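Local structure of kelch-like protein 7 (Homo sapiens, 3II7) at residues A[19-24]-A[42-47]; A[252-257]-A[287-292]. The protein serves as a substrate-specific adapter of a CUL3-RBX1 E3 ubiquitin ligase, promoting ubiquitination and degradation of target proteins, this chain being its Kelch-repeat domain. All coordinates share one frame; numbering follows the deposited sequence.

Contact 1: A[19-24]-A[42-47]. With EDO (1,2-ethanediol), chain M; EDO (1,2-ethanediol), chain G; EDO (1,2-ethanediol), chain D; EDO (1,2-ethanediol), chain H.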
ATOM      1  N   GLY A  19      -8.435  -0.523  10.644  1.00  5.68           N
ATOM      2  CA  GLY A  19      -9.159   0.736  10.661  1.00  7.72           C
ATOM      3  C   GLY A  19      -9.488   1.264  12.021  1.00 10.35           C
ATOM      4  O   GLY A  19     -10.471   1.978  12.170  1.00 13.79           O
ATOM      5  N   GLY A  20      -8.676   0.922  13.025  1.00  8.67           N
ATOM      6  CA  GLY A  20      -8.841   1.498  14.359  1.00 10.04           C
ATOM      7  C   GLY A  20      -9.356   0.516  15.376  1.00 11.69           C
ATOM      8  O   GLY A  20      -9.160  -0.691  15.246  1.00 11.70           O
ATOM      9  N   SER A  21     -10.007   1.044  16.408  1.00 10.09           N
ATOM     10  CA  SER A  21     -10.383   0.251  17.573  1.00  7.60           C
ATOM     11  C   SER A  21     -11.892   0.049  17.754  1.00 12.05           C
ATOM     12  O   SER A  21     -12.299  -0.602  18.716  1.00 15.05           O
ATOM     13  CB  SER A  21      -9.794   0.879  18.838  1.00  9.83           C
ATOM     14  OG  SER A  21     -10.286   2.204  19.004  1.00 12.68           O
ATOM     15  N   GLN A  22     -12.714   0.595  16.855  1.00  9.92           N
ATOM     16  CA  GLN A  22     -14.171   0.366  16.905  0.50 14.77           C
ATOM     17  C   GLN A  22     -14.498  -1.058  16.502  1.00 15.28           C
ATOM     18  O   GLN A  22     -13.739  -1.698  15.736  1.00  9.30           O
ATOM     19  CB  GLN A  22     -14.949   1.329  15.988  0.50 16.10           C
ATOM     20  CG  GLN A  22     -15.458   2.581  16.672  0.50 28.16           C
ATOM     21  CD  GLN A  22     -14.345   3.475  17.108  0.50 31.93           C
ATOM     22  OE1 GLN A  22     -13.191   3.234  16.773  0.50 43.54           O
ATOM     23  NE2 GLN A  22     -14.673   4.517  17.871  0.50 37.88           N
ATOM     24  N   PRO A  23     -15.637  -1.580  16.990  1.00 14.75           N
ATOM     25  CA  PRO A  23     -15.981  -2.934  16.560  1.00 12.83           C
ATOM     26  C   PRO A  23     -16.040  -3.097  15.030  1.00 11.41           C
ATOM     27  O   PRO A  23     -16.540  -2.210  14.303  1.00 10.00           O
ATOM     28  CB  PRO A  23     -17.367  -3.164  17.196  1.00 14.56           C
ATOM     29  CG  PRO A  23     -17.337  -2.353  18.427  1.00 16.69           C
ATOM     30  CD  PRO A  23     -16.525  -1.104  18.070  1.00 15.89           C
ATOM     31  N   GLN A  24     -15.500  -4.222  14.566  1.00  9.26           N
ATOM     32  CA  GLN A  24     -15.456  -4.587  13.152  1.00  8.56           C
ATOM     33  C   GLN A  24     -14.600  -3.650  12.302  1.00  8.94           C
ATOM     34  O   GLN A  24     -14.665  -3.705  11.074  1.00  9.40           O
ATOM     35  CB  GLN A  24     -16.876  -4.741  12.558  1.00  8.56           C
ATOM     36  CG  GLN A  24     -17.661  -5.934  13.092  1.00 13.61           C
ATOM     37  CD  GLN A  24     -18.228  -5.723  14.482  1.00 15.07           C
ATOM     38  OE1 GLN A  24     -17.967  -6.509  15.391  1.00 21.63           O
ATOM     39  NE2 GLN A  24     -19.027  -4.665  14.653  1.00 15.14           N
ATOM     40  N   PRO A  42      -6.467  -2.763  19.903  1.00  7.17           N
ATOM     41  CA  PRO A  42      -6.657  -1.828  21.006  1.00  7.20           C
ATOM     42  C   PRO A  42      -6.093  -0.411  20.734  1.00  6.01           C
ATOM     43  O   PRO A  42      -6.008   0.404  21.647  1.00  6.58           O
ATOM     44  CB  PRO A  42      -5.863  -2.494  22.107  1.00  4.34           C
ATOM     45  CG  PRO A  42      -4.668  -3.018  21.391  1.00  8.17           C
ATOM     46  CD  PRO A  42      -5.178  -3.470  20.040  1.00  8.10           C
ATOM     47  N   PHE A  43      -5.751  -0.128  19.482  1.00  5.75           N
ATOM     48  CA  PHE A  43      -5.202   1.191  19.077  1.00  6.43           C
ATOM     49  C   PHE A  43      -6.160   1.931  18.183  1.00  8.49           C
ATOM     50  O   PHE A  43      -6.778   1.339  17.280  1.00  8.47           O
ATOM     51  CB  PHE A  43      -3.872   1.015  18.351  1.00  7.83           C
ATOM     52  CG  PHE A  43      -2.825   0.320  19.182  1.00  4.72           C
ATOM     53  CD1 PHE A  43      -2.305   0.934  20.309  1.00  8.70           C
ATOM     54  CD2 PHE A  43      -2.361  -0.936  18.839  1.00  7.43           C
ATOM     55  CE1 PHE A  43      -1.358   0.298  21.082  1.00  8.07           C
ATOM     56  CE2 PHE A  43      -1.410  -1.578  19.613  1.00 12.47           C
ATOM     57  CZ  PHE A  43      -0.912  -0.952  20.738  1.00  9.52           C
ATOM     58  N   GLU A  44      -6.264   3.236  18.425  1.00  7.98           N
ATOM     59  CA  GLU A  44      -7.131   4.104  17.652  1.00  8.24           C
ATOM     60  C   GLU A  44      -6.588   4.288  16.235  1.00  6.98           C
ATOM     61  O   GLU A  44      -5.389   4.102  15.989  1.00  7.33           O
ATOM     62  CB  GLU A  44      -7.261   5.448  18.342  1.00  9.65           C
ATOM     63  CG  GLU A  44      -8.014   5.366  19.649  1.00 22.35           C
ATOM     64  CD  GLU A  44      -8.427   6.726  20.174  1.00 28.07           C
ATOM     65  OE1 GLU A  44      -7.716   7.721  19.899  1.00 49.61           O
ATOM     66  OE2 GLU A  44      -9.470   6.797  20.857  1.00 54.64           O
ATOM     67  N   LYS A  45      -7.474   4.668  15.321  1.00  5.35           N
ATOM     68  CA  LYS A  45      -7.131   4.916  13.943  1.00 10.51           C
ATOM     69  C   LYS A  45      -6.018   5.937  13.842  1.00  8.67           C
ATOM     70  O   LYS A  45      -6.021   6.936  14.571  1.00  9.02           O
ATOM     71  CB  LYS A  45      -8.308   5.555  13.204  1.00 10.27           C
ATOM     72  CG  LYS A  45      -9.529   4.749  13.054  1.00 23.62           C
ATOM     73  CD  LYS A  45     -10.732   5.647  12.663  1.00 35.33           C
ATOM     74  CE  LYS A  45     -10.775   5.918  11.185  1.00 45.14           C
ATOM     75  NZ  LYS A  45     -11.235   4.711  10.467  1.00 43.64           N
ATOM     76  N   ARG A  46      -5.106   5.686  12.904  1.00  4.68           N
ATOM     77  CA  ARG A  46      -4.103   6.650  12.495  1.00  3.56           C
ATOM     78  C   ARG A  46      -4.535   7.299  11.198  1.00  7.63           C
ATOM     79  O   ARG A  46      -5.139   6.632  10.326  1.00  7.77           O
ATOM     80  CB  ARG A  46      -2.781   5.960  12.212  1.00  5.08           C
ATOM     81  CG  ARG A  46      -2.147   5.297  13.380  1.00  4.68           C
ATOM     82  CD  ARG A  46      -0.751   4.855  13.063  1.00  8.45           C
ATOM     83  NE  ARG A  46      -0.171   4.088  14.157  1.00  5.39           N
ATOM     84  CZ  ARG A  46       1.135   4.031  14.457  1.00  7.26           C
ATOM     85  NH1 ARG A  46       2.035   4.715  13.757  1.00  5.97           N
ATOM     86  NH2 ARG A  46       1.540   3.309  15.483  1.00  8.29           N
ATOM     87  N   ARG A  47      -4.205   8.575  11.045  1.00  7.10           N
ATOM     88  CA  ARG A  47      -4.366   9.279   9.765  1.00  8.98           C
ATOM     89  C   ARG A  47      -3.133   9.082   8.892  1.00  6.61           C
ATOM     90  O   ARG A  47      -2.043   9.382   9.321  1.00  7.04           O
ATOM     91  CB  ARG A  47      -4.545  10.782  10.006  1.00  9.91           C
ATOM     92  CG  ARG A  47      -4.701  11.611   8.737  1.00 13.87           C
ATOM     93  CD  ARG A  47      -4.592  13.128   9.006  1.00 15.47           C
ATOM     94  NE  ARG A  47      -5.606  13.569   9.954  1.00 20.52           N
ATOM     95  CZ  ARG A  47      -5.396  13.823  11.256  1.00 31.47           C
ATOM     96  NH1 ARG A  47      -4.185  13.703  11.804  1.00 20.58           N
ATOM     97  NH2 ARG A  47      -6.411  14.212  12.018  1.00 29.27           N
TER
HETATM   98  C1  EDO M 962     -11.703   5.788  17.613  1.00 35.45           C
HETATM   99  O1  EDO M 962     -11.810   4.696  18.527  1.00 37.75           O
HETATM  100  C2  EDO M 962     -11.327   5.294  16.209  1.00 18.46           C
HETATM  101  O2  EDO M 962     -10.456   4.171  16.265  1.00 17.55           O
HETATM  102  C1  EDO G 956      -5.521   2.380  11.065  1.00 22.71           C
HETATM  103  O1  EDO G 956      -4.592   3.103  11.876  1.00 19.65           O
HETATM  104  C2  EDO G 956      -5.904   3.167   9.815  1.00 16.41           C
HETATM  105  O2  EDO G 956      -6.582   4.399  10.171  1.00 29.05           O
HETATM  106  C1  EDO D 953     -14.975  -6.928  18.004  1.00 41.55           C
HETATM  107  O1  EDO D 953     -15.486  -5.666  18.474  1.00 47.10           O
HETATM  108  C2  EDO D 953     -13.714  -6.699  17.184  1.00 33.98           C
HETATM  109  O2  EDO D 953     -14.047  -6.045  15.948  1.00 23.29           O
HETATM  110  C1  EDO H 957      -3.985   4.844   6.936  1.00 38.68           C
HETATM  111  O1  EDO H 957      -3.777   5.593   8.128  1.00 20.51           O
HETATM  112  C2  EDO H 957      -4.677   5.641   5.854  1.00 24.91           C
HETATM  113  O2  EDO H 957      -4.520   4.941   4.613  1.00 42.30           O

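Contact 2: A[252-257]-A[287-292]. With EDO (1,2-ethanediol), chain I; EDO (1,2-ethanediol), chain N; EDO (1,2-ethanediol), chain J; EDO (1,2-ethanediol), chain K.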
ATOM      1  N   VAL A 252      -9.962  -5.603  -4.849  1.00  4.80           N
ATOM      2  CA  VAL A 252     -10.174  -4.212  -4.381  1.00  3.59           C
ATOM      3  C   VAL A 252     -11.261  -4.320  -3.310  1.00  4.05           C
ATOM      4  O   VAL A 252     -12.439  -4.624  -3.601  1.00  5.64           O
ATOM      5  CB  VAL A 252     -10.596  -3.270  -5.483  1.00  3.10           C
ATOM      6  CG1 VAL A 252     -10.742  -1.839  -4.951  1.00  4.53           C
ATOM      7  CG2 VAL A 252      -9.573  -3.317  -6.672  1.00  5.74           C
ATOM      8  N   LEU A 253     -10.852  -4.090  -2.063  1.00  3.87           N
ATOM      9  CA  LEU A 253     -11.676  -4.399  -0.921  1.00  3.57           C
ATOM     10  C   LEU A 253     -12.278  -3.157  -0.278  1.00  4.79           C
ATOM     11  O   LEU A 253     -13.153  -3.272   0.562  1.00  4.91           O
ATOM     12  CB  LEU A 253     -10.879  -5.185   0.121  1.00  2.45           C
ATOM     13  CG  LEU A 253     -10.382  -6.552  -0.289  1.00  3.54           C
ATOM     14  CD1 LEU A 253      -9.635  -7.198   0.889  1.00  3.70           C
ATOM     15  CD2 LEU A 253     -11.528  -7.439  -0.762  1.00  5.18           C
ATOM     16  N   ALA A 254     -11.753  -1.989  -0.635  1.00  4.33           N
ATOM     17  CA  ALA A 254     -12.324  -0.707  -0.180  1.00  5.50           C
ATOM     18  C   ALA A 254     -11.890   0.395  -1.132  1.00  5.04           C
ATOM     19  O   ALA A 254     -10.939   0.252  -1.864  1.00  5.50           O
ATOM     20  CB  ALA A 254     -11.854  -0.387   1.266  1.00  5.02           C
ATOM     21  N   GLY A 255     -12.602   1.489  -1.113  1.00  5.75           N
ATOM     22  CA  GLY A 255     -12.200   2.665  -1.874  1.00  4.02           C
ATOM     23  C   GLY A 255     -13.147   3.818  -1.646  1.00  5.03           C
ATOM     24  O   GLY A 255     -14.340   3.626  -1.424  1.00  4.89           O
ATOM     25  N   PHE A 256     -12.593   5.023  -1.691  1.00  3.56           N
ATOM     26  CA  PHE A 256     -13.348   6.257  -1.600  1.00  4.69           C
ATOM     27  C   PHE A 256     -13.638   6.745  -2.990  1.00  5.75           C
ATOM     28  O   PHE A 256     -12.742   6.902  -3.808  1.00  3.17           O
ATOM     29  CB  PHE A 256     -12.552   7.319  -0.837  1.00  4.14           C
ATOM     30  CG  PHE A 256     -13.268   8.637  -0.699  1.00  6.51           C
ATOM     31  CD1 PHE A 256     -14.560   8.680  -0.220  1.00  8.54           C
ATOM     32  CD2 PHE A 256     -12.652   9.829  -1.057  1.00 12.63           C
ATOM     33  CE1 PHE A 256     -15.236   9.891  -0.085  1.00 11.22           C
ATOM     34  CE2 PHE A 256     -13.318  11.046  -0.913  1.00 13.03           C
ATOM     35  CZ  PHE A 256     -14.623  11.063  -0.447  1.00 11.03           C
ATOM     36  N   GLN A 257     -14.894   7.012  -3.265  1.00  3.80           N
ATOM     37  CA  GLN A 257     -15.298   7.397  -4.609  1.00  2.80           C
ATOM     38  C   GLN A 257     -15.023   8.857  -4.898  1.00  5.04           C
ATOM     39  O   GLN A 257     -14.734   9.193  -6.044  1.00  6.51           O
ATOM     40  CB  GLN A 257     -16.781   7.103  -4.845  1.00  5.59           C
ATOM     41  CG  GLN A 257     -17.186   7.118  -6.330  1.00  7.93           C
ATOM     42  CD  GLN A 257     -17.455   8.492  -6.909  1.00 14.53           C
ATOM     43  OE1 GLN A 257     -17.846   9.428  -6.201  1.00 11.02           O
ATOM     44  NE2 GLN A 257     -17.241   8.622  -8.228  1.00 12.58           N
ATOM     45  N   THR A 287     -12.749   3.435   4.434  1.00  7.48           N
ATOM     46  CA  THR A 287     -12.058   3.625   3.163  1.00  5.16           C
ATOM     47  C   THR A 287     -10.608   4.036   3.342  1.00  5.90           C
ATOM     48  O   THR A 287      -9.799   3.841   2.453  1.00  6.88           O
ATOM     49  CB  THR A 287     -12.820   4.651   2.245  1.00  4.36           C
ATOM     50  OG1 THR A 287     -12.837   5.933   2.856  1.00  8.58           O
ATOM     51  CG2 THR A 287     -14.275   4.185   1.984  1.00  5.87           C
ATOM     52  N   SER A 288     -10.272   4.607   4.497  1.00  5.90           N
ATOM     53  CA  SER A 288      -8.888   4.987   4.780  1.00  8.73           C
ATOM     54  C   SER A 288      -8.114   3.936   5.589  1.00  8.79           C
ATOM     55  O   SER A 288      -7.158   4.257   6.281  1.00 12.66           O
ATOM     56  CB  SER A 288      -8.879   6.314   5.509  1.00  8.93           C
ATOM     57  OG  SER A 288      -9.584   6.209   6.727  1.00 19.51           O
ATOM     58  N   CYS A 289      -8.524   2.688   5.488  1.00  7.40           N
ATOM     59  CA  CYS A 289      -7.897   1.618   6.211  1.00  6.00           C
ATOM     60  C   CYS A 289      -6.509   1.331   5.653  1.00  7.02           C
ATOM     61  O   CYS A 289      -6.161   1.732   4.543  1.00 10.32           O
ATOM     62  CB  CYS A 289      -8.742   0.343   6.096  1.00  7.31           C
ATOM     63  SG  CYS A 289      -8.954  -0.275   4.423  1.00 12.22           S
ATOM     64  N   LEU A 290      -5.719   0.647   6.461  1.00  3.46           N
ATOM     65  CA  LEU A 290      -4.483   0.027   6.034  1.00  4.44           C
ATOM     66  C   LEU A 290      -4.792  -1.386   5.559  1.00  5.27           C
ATOM     67  O   LEU A 290      -5.713  -2.049   6.074  1.00  4.61           O
ATOM     68  CB  LEU A 290      -3.481   0.027   7.199  1.00  3.68           C
ATOM     69  CG  LEU A 290      -3.195   1.407   7.766  1.00  7.44           C
ATOM     70  CD1 LEU A 290      -2.318   1.252   9.002  1.00  8.27           C
ATOM     71  CD2 LEU A 290      -2.523   2.249   6.690  1.00 11.74           C
ATOM     72  N   ILE A 291      -4.060  -1.829   4.545  1.00  3.41           N
ATOM     73  CA  ILE A 291      -4.290  -3.154   3.953  1.00  4.29           C
ATOM     74  C   ILE A 291      -2.960  -3.852   3.643  1.00  5.41           C
ATOM     75  O   ILE A 291      -1.984  -3.208   3.192  1.00  5.82           O
ATOM     76  CB  ILE A 291      -5.143  -3.007   2.645  1.00  6.00           C
ATOM     77  CG1 ILE A 291      -5.508  -4.405   2.083  1.00  6.97           C
ATOM     78  CG2 ILE A 291      -4.447  -2.086   1.622  1.00  7.81           C
ATOM     79  CD1 ILE A 291      -6.577  -4.357   0.944  1.00  8.30           C
ATOM     80  N   CYS A 292      -2.899  -5.161   3.907  1.00  6.48           N
ATOM     81  CA  CYS A 292      -1.744  -5.952   3.532  1.00  4.85           C
ATOM     82  C   CYS A 292      -2.137  -7.416   3.438  1.00  6.42           C
ATOM     83  O   CYS A 292      -3.182  -7.829   3.965  1.00  5.68           O
ATOM     84  CB  CYS A 292      -0.568  -5.763   4.511  1.00  7.63           C
ATOM     85  SG  CYS A 292      -0.862  -6.351   6.159  1.00  9.66           S
TER
HETATM   86  C1  EDO I 958      -9.891   8.298   2.340  1.00 43.47           C
HETATM   87  O1  EDO I 958     -11.085   7.690   2.833  1.00 38.84           O
HETATM   88  C2  EDO I 958      -9.479   7.636   1.038  1.00 27.62           C
HETATM   89  O2  EDO I 958      -9.083   6.238   1.213  1.00 33.76           O
HETATM   90  C1  EDO N 963     -14.269   6.928   6.083  1.00 43.80           C
HETATM   91  O1  EDO N 963     -14.572   5.859   5.192  1.00 40.97           O
HETATM   92  C2  EDO N 963     -13.320   6.415   7.126  1.00 38.09           C
HETATM   93  O2  EDO N 963     -12.120   6.017   6.465  1.00 31.93           O
HETATM   94  C1  EDO J 959     -19.120   4.366  -9.949  1.00 34.19           C
HETATM   95  O1  EDO J 959     -18.169   4.255 -11.006  1.00 17.69           O
HETATM   96  C2  EDO J 959     -18.582   5.315  -8.911  1.00 27.77           C
HETATM   97  O2  EDO J 959     -18.299   6.590  -9.495  1.00 47.17           O
HETATM   98  C1  EDO K 960     -14.195  10.055  -9.156  1.00 25.46           C
HETATM   99  O1  EDO K 960     -14.528  11.052  -8.170  1.00 28.96           O
HETATM  100  C2  EDO K 960     -14.074  10.662 -10.547  1.00 32.61           C
HETATM  101  O2  EDO K 960     -13.274  11.845 -10.479  1.00 36.35           O

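Contact 1: A[19-24]-A[42-47]
Gly19 and Gly20, the double glycine of a kelch repeat, directly follow strand 13-18 and meet Phe43 and Lys45 in the linker to strand 50-54, the first strand of the next blade in a six-bladed beta-propeller. Most of the contact is close packing of Lys45 and Phe43 against the two glycines and Ser21. Lys45 CG sits against the peptide, 3.1 Å from Gly19 O and 3.6 Å from Gly20 CA. At the backbone angles of Gly20 (phi 109°, psi -155°) a side chain would be jammed against the carbonyl O of Gly19, and one here would also run into Lys45 CG. On the Phe43 side, the carbonyl makes a CA-H...O contact, with Gly20 CA 3.6 Å from Phe43 O, and the same oxygen lies 3.4 Å from Ser21 CB.

Direct polar contact is sparse. Bends at chi3 and chi4 turn the end of the Lys45 chain toward Gly19 O, where NZ makes a weak hydrogen bond of 3.3 Å. Beyond the pair, Phe43 packs edge-to-face on Trp82 and Arg46 forms a salt bridge with Asp73, which fixes the linker to the following blade.

An ethanediol, probably from the crystallisation liquor, bridges the two backbones. Its O2 accepts hydrogen bonds from both segments, from Ser21 N at 3.2 Å and from Lys45 N at 3.2 Å.

Contact 2: A[252-257]-A[287-292]
Thr287 and Gly255 bring two loops of the kelch beta-propeller together, their CA atoms 5.1 Å apart, where the end of strand 249-254 faces the linker into strand 290-295. That last strand pairs with strand 13-18, so the linker leads into the blade that joins the two ends of the chain and closes the ring. No hydrogen bond crosses between the segments; buried surface, counted per residue, is greatest for Thr287, then Ala254 and Ile291.

Thr287 gives up 74 Å² of surface and uses both branches. With chi1 at 64°, OG1 lies between the backbone N and the carbonyl carbon, while CG2 is directed to the other segment and rests 3.5 Å from Gly255 O. OG1 approaches the base of the Phe256 side chain, 4.0 Å from its CB, and the ring itself leads away. Beside the Thr287 side chain, Thr287 N makes a nearly straight hydrogen bond to O1 of an ethanediol, probably from the crystallisation liquor (3.1 Å, 168°).

Ala254 directs its methyl between Thr287 CA, at 4.4 Å from Ala254 CB, and Cys289 SG, at 4.3 Å from the same CB. It belongs to a classic beta bulge in which Leu253 and Ala254 both face Lys242, and Lys242 is also touched by Cys289.

Farther along, the backbones diverge, with 8.9 Å between the CA atoms of Leu253 and Ile291, and the interval is bridged by the apolar side chains of these two residues. Both side chains also touch Ile15 of strand 13-18. Ile291 is extended, and it crosses Leu253 at about a right angle, Ile291 CD1 meeting Leu253 CD1 at 4.2 Å.

From the N terminus, strand 13-18 runs into 19-24, and strands 26-30 and 35-38 follow before contact 1 closes this short loop at 42-47. The chain then passes through the intervening blades to strand 249-254. Contact 2 closes a second loop, around strands 264-269 and 274-278, when 287-292 is reached. The two loops lie in series and neither nest nor cross. In both, residues at or just beyond the end of a blade's second strand meet the linker into the next blade. They converge on the closing blade, where 290-295 pairs with 13-18, so contact 2 ties the preceding blade to it and contact 1 ties it to the following one. Their centres are 14 Å apart, without direct touch.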